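Local structure of 2-nitropropane dioxygenase (Streptomyces ansochromogenes, 3BW2) at residues A[67-76]-A[107-118]; A[246-254]-A[312-320]. The protein binds FMN and probably uses molecular oxygen for the oxidative denitrification of alkyl nitronates such as propionate 3-nitronate. All coordinates share one frame; numbering follows the deposited sequence.

Both contacts belong to one TIM-barrel domain and both touch its FMN, yet their centres lie 26 Å apart and their nearest atoms about 8 Å, so they meet through the cofactor and not directly. Contact 1 comes first along the chain and closes before contact 2 opens. It sets strand 65-70 of the parallel barrel sheet, with the loop that follows, against helix 111-120 and reaches the pyrimidine end of the flavin. Contact 2 lies outside that sheet, joining helix 250-255 to the loop between helices 296-311 and 333-350, and brings a tryptophan to the methyl-bearing end of the isoalloxazine. The two thus frame opposite ends of the flavin ring system.

Contact 1 of 2, residues A[67-76]-A[107-118]. With FMN (flavin mononucleotide), chain B.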
loop_
_atom_site.group_PDB
_atom_site.type_symbol
_atom_site.label_atom_id
_atom_site.label_comp_id
_atom_site.label_asym_id
_atom_site.label_seq_id
_atom_site.Cartn_x
_atom_site.Cartn_y
_atom_site.Cartn_z
ATOM N N VAL A 67 -9.434 8.761 23.385
ATOM C CA VAL A 67 -9.016 7.603 24.160
ATOM C C VAL A 67 -9.377 6.398 23.288
ATOM O O VAL A 67 -10.499 6.294 22.796
ATOM C CB VAL A 67 -9.767 7.510 25.521
ATOM C CG1 VAL A 67 -9.338 6.249 26.267
ATOM C CG2 VAL A 67 -9.472 8.743 26.369
ATOM N N ASN A 68 -8.422 5.498 23.091
ATOM C CA ASN A 68 -8.647 4.325 22.255
ATOM C C ASN A 68 -8.769 3.063 23.097
ATOM O O ASN A 68 -8.019 2.871 24.051
ATOM C CB ASN A 68 -7.492 4.208 21.244
ATOM C CG ASN A 68 -7.509 2.905 20.466
ATOM O OD1 ASN A 68 -6.891 1.920 20.873
ATOM N ND2 ASN A 68 -8.217 2.893 19.342
ATOM N N VAL A 69 -9.729 2.209 22.759
ATOM C CA VAL A 69 -9.910 0.967 23.505
ATOM C C VAL A 69 -9.945 -0.245 22.570
ATOM O O VAL A 69 -10.376 -0.142 21.418
ATOM C CB VAL A 69 -11.206 0.991 24.358
ATOM C CG1 VAL A 69 -11.227 2.230 25.241
ATOM C CG2 VAL A 69 -12.414 0.950 23.472
ATOM N N PHE A 70 -9.468 -1.383 23.066
ATOM C CA PHE A 70 -9.451 -2.610 22.275
ATOM C C PHE A 70 -10.736 -3.398 22.485
ATOM O O PHE A 70 -11.245 -3.485 23.607
ATOM C CB PHE A 70 -8.272 -3.505 22.669
ATOM C CG PHE A 70 -6.920 -2.901 22.406
ATOM C CD1 PHE A 70 -6.768 -1.826 21.536
ATOM C CD2 PHE A 70 -5.781 -3.456 22.990
ATOM C CE1 PHE A 70 -5.503 -1.314 21.246
ATOM C CE2 PHE A 70 -4.511 -2.951 22.707
ATOM C CZ PHE A 70 -4.373 -1.880 21.833
ATOM N N MET A 71 -11.257 -3.967 21.403
ATOM C CA MET A 71 -12.464 -4.773 21.476
ATOM C C MET A 71 -12.099 -6.117 22.086
ATOM O O MET A 71 -11.009 -6.644 21.837
ATOM C CB MET A 71 -13.043 -5.020 20.080
ATOM C CG MET A 71 -13.541 -3.784 19.362
ATOM S SD MET A 71 -14.870 -2.992 20.281
ATOM C CE MET A 71 -16.065 -4.315 20.357
ATOM N N PRO A 72 -12.997 -6.685 22.909
ATOM C CA PRO A 72 -12.700 -7.985 23.515
ATOM C C PRO A 72 -12.511 -8.996 22.388
ATOM O O PRO A 72 -13.139 -8.879 21.336
ATOM C CB PRO A 72 -13.950 -8.274 24.343
ATOM C CG PRO A 72 -14.406 -6.909 24.747
ATOM C CD PRO A 72 -14.233 -6.112 23.467
ATOM N N GLN A 73 -11.645 -9.980 22.600
ATOM C CA GLN A 73 -11.402 -10.990 21.583
ATOM C C GLN A 73 -11.905 -12.348 22.057
ATOM O O GLN A 73 -11.687 -12.736 23.203
ATOM C CB GLN A 73 -9.905 -11.076 21.260
ATOM C CG GLN A 73 -9.290 -9.780 20.752
ATOM C CD GLN A 73 -9.995 -9.231 19.523
ATOM O OE1 GLN A 73 -10.751 -8.260 19.604
ATOM N NE2 GLN A 73 -9.757 -9.856 18.377
ATOM N N PRO A 74 -12.591 -13.089 21.177
ATOM C CA PRO A 74 -13.111 -14.409 21.545
ATOM C C PRO A 74 -11.986 -15.427 21.687
ATOM O O PRO A 74 -10.937 -15.294 21.059
ATOM C CB PRO A 74 -14.043 -14.739 20.387
ATOM C CG PRO A 74 -13.329 -14.131 19.226
ATOM C CD PRO A 74 -12.911 -12.775 19.774
ATOM N N GLU A 75 -12.210 -16.439 22.517
ATOM C CA GLU A 75 -11.217 -17.485 22.736
ATOM C C GLU A 75 -11.044 -18.298 21.454
ATOM O O GLU A 75 -11.954 -18.367 20.631
ATOM C CB GLU A 75 -11.665 -18.390 23.887
ATOM C CG GLU A 75 -10.691 -19.501 24.235
ATOM C CD GLU A 75 -11.068 -20.222 25.515
ATOM O OE1 GLU A 75 -10.380 -21.203 25.871
ATOM O OE2 GLU A 75 -12.050 -19.807 26.171
ATOM N N LEU A 76 -9.875 -18.906 21.277
ATOM C CA LEU A 76 -9.622 -19.704 20.080
ATOM C C LEU A 76 -10.440 -20.987 20.105
ATOM O O LEU A 76 -10.281 -21.813 21.003
ATOM C CB LEU A 76 -8.136 -20.051 19.967
ATOM C CG LEU A 76 -7.148 -18.893 19.810
ATOM C CD1 LEU A 76 -7.023 -18.125 21.121
ATOM C CD2 LEU A 76 -5.799 -19.449 19.396
ATOM N N ARG A 107 -8.803 -11.571 27.721
ATOM C CA ARG A 107 -9.127 -11.308 26.323
ATOM C C ARG A 107 -10.033 -10.089 26.156
ATOM O O ARG A 107 -10.212 -9.587 25.045
ATOM C CB ARG A 107 -9.809 -12.526 25.699
ATOM C CG ARG A 107 -8.921 -13.748 25.572
ATOM C CD ARG A 107 -9.565 -14.783 24.663
ATOM N NE ARG A 107 -8.661 -15.889 24.362
ATOM C CZ ARG A 107 -8.230 -16.767 25.261
ATOM N NH1 ARG A 107 -7.408 -17.743 24.896
ATOM N NH2 ARG A 107 -8.625 -16.675 26.524
ATOM N N ASP A 108 -10.602 -9.622 27.264
ATOM C CA ASP A 108 -11.509 -8.475 27.258
ATOM C C ASP A 108 -10.782 -7.139 27.421
ATOM O O ASP A 108 -11.300 -6.096 27.038
ATOM C CB ASP A 108 -12.527 -8.636 28.382
ATOM C CG ASP A 108 -11.869 -8.743 29.737
ATOM O OD1 ASP A 108 -11.490 -7.697 30.302
ATOM O OD2 ASP A 108 -11.710 -9.877 30.230
ATOM N N ASP A 109 -9.589 -7.183 28.005
ATOM C CA ASP A 109 -8.775 -5.990 28.229
ATOM C C ASP A 109 -9.519 -4.897 29.006
ATOM O O ASP A 109 -9.368 -3.705 28.722
ATOM C CB ASP A 109 -8.269 -5.439 26.887
ATOM C CG ASP A 109 -7.112 -4.463 27.055
ATOM O OD1 ASP A 109 -6.187 -4.774 27.831
ATOM O OD2 ASP A 109 -7.114 -3.392 26.409
ATOM N N GLY A 110 -10.323 -5.313 29.982
ATOM C CA GLY A 110 -11.069 -4.375 30.808
ATOM C C GLY A 110 -12.134 -3.567 30.092
ATOM O O GLY A 110 -12.552 -2.517 30.574
ATOM N N TYR A 111 -12.579 -4.063 28.945
ATOM C CA TYR A 111 -13.595 -3.391 28.137
ATOM C C TYR A 111 -14.790 -2.837 28.926
ATOM O O TYR A 111 -15.104 -1.648 28.839
ATOM C CB TYR A 111 -14.106 -4.364 27.079
ATOM C CG TYR A 111 -15.001 -3.747 26.036
ATOM C CD1 TYR A 111 -14.503 -2.817 25.125
ATOM C CD2 TYR A 111 -16.340 -4.132 25.923
ATOM C CE1 TYR A 111 -15.311 -2.292 24.118
ATOM C CE2 TYR A 111 -17.157 -3.613 24.922
ATOM C CZ TYR A 111 -16.636 -2.697 24.021
ATOM O OH TYR A 111 -17.430 -2.204 23.007
ATOM N N ASP A 112 -15.460 -3.699 29.686
ATOM C CA ASP A 112 -16.628 -3.277 30.459
ATOM C C ASP A 112 -16.322 -2.176 31.464
ATOM O O ASP A 112 -17.061 -1.198 31.562
ATOM C CB ASP A 112 -17.261 -4.470 31.191
ATOM C CG ASP A 112 -17.860 -5.490 30.237
ATOM O OD1 ASP A 112 -18.103 -5.139 29.066
ATOM O OD2 ASP A 112 -18.103 -6.640 30.659
ATOM N N ALA A 113 -15.236 -2.335 32.211
ATOM C CA ALA A 113 -14.850 -1.344 33.210
ATOM C C ALA A 113 -14.418 -0.033 32.557
ATOM O O ALA A 113 -14.684 1.056 33.079
ATOM C CB ALA A 113 -13.726 -1.894 34.079
ATOM N N LYS A 114 -13.751 -0.131 31.411
ATOM C CA LYS A 114 -13.304 1.068 30.713
ATOM C C LYS A 114 -14.498 1.845 30.165
ATOM O O LYS A 114 -14.527 3.073 30.237
ATOM C CB LYS A 114 -12.322 0.692 29.598
ATOM C CG LYS A 114 -10.986 0.199 30.152
ATOM C CD LYS A 114 -10.047 -0.330 29.074
ATOM C CE LYS A 114 -8.742 -0.809 29.702
ATOM N NZ LYS A 114 -7.873 -1.545 28.740
ATOM N N LEU A 115 -15.490 1.130 29.635
ATOM C CA LEU A 115 -16.688 1.780 29.107
ATOM C C LEU A 115 -17.430 2.493 30.233
ATOM O O LEU A 115 -17.993 3.570 30.037
ATOM C CB LEU A 115 -17.627 0.759 28.456
ATOM C CG LEU A 115 -17.258 0.238 27.065
ATOM C CD1 LEU A 115 -18.341 -0.713 26.574
ATOM C CD2 LEU A 115 -17.113 1.406 26.096
ATOM N N ALA A 116 -17.430 1.881 31.412
ATOM C CA ALA A 116 -18.098 2.470 32.569
ATOM C C ALA A 116 -17.445 3.817 32.873
ATOM O O ALA A 116 -18.126 4.813 33.134
ATOM C CB ALA A 116 -17.980 1.535 33.771
ATOM N N VAL A 117 -16.119 3.845 32.825
ATOM C CA VAL A 117 -15.379 5.072 33.083
ATOM C C VAL A 117 -15.659 6.135 32.020
ATOM O O VAL A 117 -15.933 7.294 32.338
ATOM C CB VAL A 117 -13.857 4.800 33.129
ATOM C CG1 VAL A 117 -13.087 6.114 33.115
ATOM C CG2 VAL A 117 -13.511 4.006 34.382
ATOM N N LEU A 118 -15.595 5.731 30.754
ATOM C CA LEU A 118 -15.818 6.651 29.642
ATOM C C LEU A 118 -17.246 7.184 29.576
ATOM O O LEU A 118 -17.490 8.267 29.041
ATOM C CB LEU A 118 -15.444 5.963 28.325
ATOM C CG LEU A 118 -13.950 5.622 28.250
ATOM C CD1 LEU A 118 -13.675 4.660 27.102
ATOM C CD2 LEU A 118 -13.153 6.913 28.091
HETATM N N1 FMN B . -3.872 1.813 17.025
HETATM C C2 FMN B . -4.883 1.661 17.990
HETATM O O2 FMN B . -6.061 1.801 17.674
HETATM N N3 FMN B . -4.565 1.363 19.305
HETATM C C4 FMN B . -3.259 1.207 19.742
HETATM O O4 FMN B . -3.024 0.945 20.936
HETATM C C4A FMN B . -2.220 1.370 18.786
HETATM N N5 FMN B . -0.883 1.253 19.161
HETATM C C5A FMN B . 0.156 1.440 18.245
HETATM C C6 FMN B . 1.502 1.334 18.681
HETATM C C7 FMN B . 2.615 1.523 17.790
HETATM C C7M FMN B . 3.849 2.160 18.473
HETATM C C8 FMN B . 2.263 1.868 16.433
HETATM C C8M FMN B . 3.139 2.752 15.546
HETATM C C9 FMN B . 0.910 1.954 15.972
HETATM C C9A FMN B . -0.153 1.745 16.881
HETATM N N10 FMN B . -1.513 1.843 16.480
HETATM C C10 FMN B . -2.549 1.672 17.422
HETATM C "C1'" FMN B . -1.881 1.979 15.001
HETATM C "C2'" FMN B . -2.193 3.474 14.735
HETATM O "O2'" FMN B . -3.534 3.735 15.119
HETATM C "C3'" FMN B . -2.078 3.854 13.218
HETATM O "O3'" FMN B . -2.979 2.995 12.519
HETATM C "C4'" FMN B . -0.673 3.677 12.620
HETATM O "O4'" FMN B . 0.263 4.260 13.528
HETATM C "C5'" FMN B . -0.571 4.377 11.232
HETATM O "O5'" FMN B . 0.752 4.231 10.642
HETATM P P FMN B . 2.051 5.199 10.863
HETATM O O1P FMN B . 1.094 6.337 10.977
HETATM O O2P FMN B . 2.444 4.570 9.539
HETATM O O3P FMN B . 2.276 4.378 12.119
HETATM O O HOH W 1 -10.985 -2.792 26.099
HETATM O O HOH W 2 -8.762 -1.495 25.810
HETATM O O HOH W 3 -8.960 -7.401 23.686
#
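Strand 67-70 runs nearly antiparallel to helix 111-118, their axes 156° apart and 9.5 Å at closest approach, and beyond the strand Gln73 N donates to Arg107 O (2.9 Å). Water 3 joins the same carbonyl to Met71 O, so Arg107 O takes two donors. Pro72 lies across the Tyr111 ring at about a right angle, its CD 3.6 Å from the centroid in a CH-pi contact, while Leu115 CD1 packs on the opposite face. With CG anti to the backbone N (chi1 -171°), Tyr111 carries its ring from the first helical turn toward the strand, where Val69 CG2 meets the edge. Met71, its chain bent at chi2 and chi3, runs alongside and sets SD 4.8 Å from the ring centroid, an oblique Met-aromatic contact. Without the ring, as with an alanine here, Pro72 CD and Met71 SD would probably lose their aromatic partner and a gap would open between the helix and the loop that follows the strand. Val69 CG1 and Leu118 CD1 meet tip to tip at 3.9 Å. This is strand-to-helix packing of a TIM barrel, with Val67 and Val69 turned toward the helix and Asn68 facing the cofactor, where its OD1 accepts from FMN N3 (2.9 Å). Phe70 CZ approaches FMN O4 to 3.3 Å, near the ring plane. Asp109 OD2, which approaches Phe70 CD2 obliquely, forms a salt bridge with Lys114 NZ and also accepts from Tyr44 N; water 2 links both charged groups to Phe70 N. At the outer end Glu75 CG lies over one face of the Arg107 guanidinium, 3.8 Å from Arg107 CZ, the carboxylate and guanidinium planes 21° apart. Arg107 NH1 pairs with Asp296, whereas NE is buried without a partner.

Contact 2 of 2, residues A[246-254]-A[312-320]; sequences SGAPGPHKR and GDAQGMALW. With FMN (flavin mononucleotide), chain B.
His252 of the short helix and Trp320 of the loop are joined by the direct hydrogen bond of this contact. Across the segments the CA of Pro251 lies nearest that of Ala314, and that of His252 nearest that of Leu319. The bond runs from His252 NE2 to Trp320 O (2.9 Å, 159° at the hydrogen), with the acceptor lying in the imidazole plane. Its direction places a proton on NE2. Chi1 of -170° holds CG of His252 opposite its own backbone N and sends the ring from the helix to the loop. A second polar link is indirect: water 4 accepts from Arg254 NH2 and donates to Gly312 O, at the Schellman motif that ends helix 296-311.

Contacts with the imidazole face come from Leu319. Its CA sits over one face, 4.0 Å from the ring centroid in a CH-pi contact, and its CD2 comes within 4.1 Å of His252 CG as the two side chains slide past each other in opposite directions. The segment 312-320 is the irregular stretch that leaves helix 296-311 and passes the flavin pocket of the TIM barrel. Two successive inverse gamma turns, centred on Ala318 and Leu319, precede the approach of Trp320 CB to FMN C7 (3.6 Å). The His252 bond thus holds the backbone carbonyl of a residue that lines the FMN pocket. The indole meets His179 edge to face and packs on strand 275-278.

The apolar packing is formed by prolines and Met317. Bent at chi3 (65°), the Met317 chain turns its CE obliquely across Pro249, 3.8 Å from CB, while SD lies 4.1 Å from Pro251 CB. Pro251 also places CG 3.8 Å from Gly312 CA and CB beside the methyl of Ala314. Ala308 and Ala309 of helix 296-311 continue this apolar layer.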
loop_
_atom_site.group_PDB
_atom_site.type_symbol
_atom_site.label_atom_id
_atom_site.label_comp_id
_atom_site.label_asym_id
_atom_site.label_seq_id
_atom_site.Cartn_x
_atom_site.Cartn_y
_atom_site.Cartn_z
ATOM N N SER A 246 7.024 11.328 23.240
ATOM C CA SER A 246 6.711 9.912 23.087
ATOM C C SER A 246 7.434 9.107 24.148
ATOM O O SER A 246 8.613 9.343 24.424
ATOM C CB SER A 246 7.133 9.403 21.709
ATOM O OG SER A 246 7.142 7.987 21.701
ATOM N N GLY A 247 6.730 8.143 24.731
ATOM C CA GLY A 247 7.337 7.327 25.761
ATOM C C GLY A 247 7.948 6.049 25.226
ATOM O O GLY A 247 8.275 5.152 25.998
ATOM N N ALA A 248 8.098 5.957 23.908
ATOM C CA ALA A 248 8.684 4.770 23.296
ATOM C C ALA A 248 10.128 4.628 23.760
ATOM O O ALA A 248 10.839 5.617 23.889
ATOM C CB ALA A 248 8.635 4.880 21.776
ATOM N N PRO A 249 10.574 3.389 24.021
ATOM C CA PRO A 249 11.942 3.131 24.473
ATOM C C PRO A 249 12.971 3.705 23.506
ATOM O O PRO A 249 12.734 3.758 22.297
ATOM C CB PRO A 249 12.001 1.608 24.534
ATOM C CG PRO A 249 10.590 1.236 24.882
ATOM C CD PRO A 249 9.796 2.138 23.972
ATOM N N GLY A 250 14.112 4.126 24.048
ATOM C CA GLY A 250 15.164 4.693 23.223
ATOM C C GLY A 250 15.596 3.790 22.081
ATOM O O GLY A 250 15.795 4.269 20.963
ATOM N N PRO A 251 15.769 2.480 22.323
ATOM C CA PRO A 251 16.184 1.575 21.244
ATOM C C PRO A 251 15.139 1.517 20.128
ATOM O O PRO A 251 15.462 1.246 18.965
ATOM C CB PRO A 251 16.341 0.229 21.959
ATOM C CG PRO A 251 16.702 0.627 23.357
ATOM C CD PRO A 251 15.771 1.782 23.620
ATOM N N HIS A 252 13.885 1.771 20.494
ATOM C CA HIS A 252 12.793 1.753 19.531
ATOM C C HIS A 252 12.841 3.029 18.688
ATOM O O HIS A 252 12.728 2.981 17.464
ATOM C CB HIS A 252 11.452 1.628 20.272
ATOM C CG HIS A 252 10.283 1.366 19.374
ATOM N ND1 HIS A 252 9.070 0.912 19.849
ATOM C CD2 HIS A 252 10.130 1.515 18.036
ATOM C CE1 HIS A 252 8.221 0.795 18.843
ATOM N NE2 HIS A 252 8.838 1.156 17.732
ATOM N N LYS A 253 13.017 4.173 19.341
ATOM C CA LYS A 253 13.108 5.434 18.618
ATOM C C LYS A 253 14.345 5.420 17.717
ATOM O O LYS A 253 14.305 5.890 16.581
ATOM C CB LYS A 253 13.206 6.613 19.591
ATOM C CG LYS A 253 11.958 6.874 20.420
ATOM C CD LYS A 253 12.148 8.106 21.299
ATOM C CE LYS A 253 10.845 8.502 21.985
ATOM N NZ LYS A 253 11.016 9.708 22.842
ATOM N N ARG A 254 15.442 4.868 18.225
ATOM C CA ARG A 254 16.689 4.814 17.463
ATOM C C ARG A 254 16.597 3.923 16.227
ATOM O O ARG A 254 17.158 4.239 15.180
ATOM C CB ARG A 254 17.835 4.335 18.366
ATOM C CG ARG A 254 18.255 5.356 19.429
ATOM C CD ARG A 254 19.582 4.996 20.101
ATOM N NE ARG A 254 19.463 3.902 21.062
ATOM C CZ ARG A 254 19.030 4.047 22.313
ATOM N NH1 ARG A 254 18.669 5.240 22.764
ATOM N NH2 ARG A 254 18.962 2.997 23.116
ATOM N N GLY A 312 17.979 -3.049 26.491
ATOM C CA GLY A 312 18.223 -2.150 25.379
ATOM C C GLY A 312 18.482 -2.907 24.089
ATOM O O GLY A 312 19.068 -2.363 23.150
ATOM N N ASP A 313 18.036 -4.160 24.036
ATOM C CA ASP A 313 18.229 -5.007 22.859
ATOM C C ASP A 313 17.057 -4.916 21.882
ATOM O O ASP A 313 16.049 -5.606 22.034
ATOM C CB ASP A 313 18.444 -6.458 23.301
ATOM C CG ASP A 313 18.506 -7.428 22.133
ATOM O OD1 ASP A 313 18.776 -6.992 20.992
ATOM O OD2 ASP A 313 18.290 -8.636 22.366
ATOM N N ALA A 314 17.210 -4.063 20.874
ATOM C CA ALA A 314 16.172 -3.850 19.872
ATOM C C ALA A 314 15.832 -5.095 19.052
ATOM O O ALA A 314 14.769 -5.161 18.441
ATOM C CB ALA A 314 16.586 -2.706 18.935
ATOM N N GLN A 315 16.723 -6.083 19.039
ATOM C CA GLN A 315 16.481 -7.300 18.265
ATOM C C GLN A 315 15.427 -8.217 18.885
ATOM O O GLN A 315 14.950 -9.148 18.233
ATOM C CB GLN A 315 17.779 -8.092 18.085
ATOM C CG GLN A 315 18.891 -7.364 17.345
ATOM C CD GLN A 315 18.517 -6.986 15.922
ATOM O OE1 GLN A 315 17.726 -7.664 15.270
ATOM N NE2 GLN A 315 19.104 -5.905 15.429
ATOM N N GLY A 316 15.061 -7.958 20.138
ATOM C CA GLY A 316 14.064 -8.787 20.796
ATOM C C GLY A 316 12.814 -8.005 21.144
ATOM O O GLY A 316 11.955 -8.471 21.894
ATOM N N MET A 317 12.705 -6.807 20.587
ATOM C CA MET A 317 11.562 -5.947 20.850
ATOM C C MET A 317 10.586 -5.877 19.682
ATOM O O MET A 317 10.949 -6.152 18.534
ATOM C CB MET A 317 12.049 -4.535 21.179
ATOM C CG MET A 317 12.866 -4.439 22.456
ATOM S SD MET A 317 13.623 -2.822 22.635
ATOM C CE MET A 317 12.178 -1.798 22.797
ATOM N N ALA A 318 9.344 -5.509 19.991
ATOM C CA ALA A 318 8.311 -5.349 18.973
ATOM C C ALA A 318 8.445 -3.916 18.466
ATOM O O ALA A 318 7.797 -3.002 18.970
ATOM C CB ALA A 318 6.924 -5.572 19.582
ATOM N N LEU A 319 9.295 -3.730 17.462
ATOM C CA LEU A 319 9.558 -2.413 16.890
ATOM C C LEU A 319 8.465 -1.903 15.936
ATOM O O LEU A 319 8.717 -1.681 14.750
ATOM C CB LEU A 319 10.912 -2.455 16.171
ATOM C CG LEU A 319 12.090 -2.938 17.034
ATOM C CD1 LEU A 319 13.366 -2.995 16.201
ATOM C CD2 LEU A 319 12.273 -1.996 18.227
ATOM N N TRP A 320 7.259 -1.711 16.456
ATOM C CA TRP A 320 6.140 -1.232 15.643
ATOM C C TRP A 320 6.545 0.016 14.851
ATOM O O TRP A 320 7.082 0.974 15.412
ATOM C CB TRP A 320 4.945 -0.876 16.532
ATOM C CG TRP A 320 4.473 -1.955 17.464
ATOM C CD1 TRP A 320 4.020 -1.778 18.743
ATOM C CD2 TRP A 320 4.353 -3.359 17.190
ATOM N NE1 TRP A 320 3.627 -2.978 19.280
ATOM C CE2 TRP A 320 3.820 -3.966 18.349
ATOM C CE3 TRP A 320 4.646 -4.164 16.080
ATOM C CZ2 TRP A 320 3.572 -5.341 18.431
ATOM C CZ3 TRP A 320 4.401 -5.533 16.163
ATOM C CH2 TRP A 320 3.869 -6.106 17.331
HETATM N N1 FMN B . -3.872 1.813 17.025
HETATM C C2 FMN B . -4.883 1.661 17.990
HETATM O O2 FMN B . -6.061 1.801 17.674
HETATM N N3 FMN B . -4.565 1.363 19.305
HETATM C C4 FMN B . -3.259 1.207 19.742
HETATM O O4 FMN B . -3.024 0.945 20.936
HETATM C C4A FMN B . -2.220 1.370 18.786
HETATM N N5 FMN B . -0.883 1.253 19.161
HETATM C C5A FMN B . 0.156 1.440 18.245
HETATM C C6 FMN B . 1.502 1.334 18.681
HETATM C C7 FMN B . 2.615 1.523 17.790
HETATM C C7M FMN B . 3.849 2.160 18.473
HETATM C C8 FMN B . 2.263 1.868 16.433
HETATM C C8M FMN B . 3.139 2.752 15.546
HETATM C C9 FMN B . 0.910 1.954 15.972
HETATM C C9A FMN B . -0.153 1.745 16.881
HETATM N N10 FMN B . -1.513 1.843 16.480
HETATM C C10 FMN B . -2.549 1.672 17.422
HETATM C "C1'" FMN B . -1.881 1.979 15.001
HETATM C "C2'" FMN B . -2.193 3.474 14.735
HETATM O "O2'" FMN B . -3.534 3.735 15.119
HETATM C "C3'" FMN B . -2.078 3.854 13.218
HETATM O "O3'" FMN B . -2.979 2.995 12.519
HETATM C "C4'" FMN B . -0.673 3.677 12.620
HETATM O "O4'" FMN B . 0.263 4.260 13.528
HETATM C "C5'" FMN B . -0.571 4.377 11.232
HETATM O "O5'" FMN B . 0.752 4.231 10.642
HETATM P P FMN B . 2.051 5.199 10.863
HETATM O O1P FMN B . 1.094 6.337 10.977
HETATM O O2P FMN B . 2.444 4.570 9.539
HETATM O O3P FMN B . 2.276 4.378 12.119
HETATM O O HOH W 4 20.144 0.124 23.047
#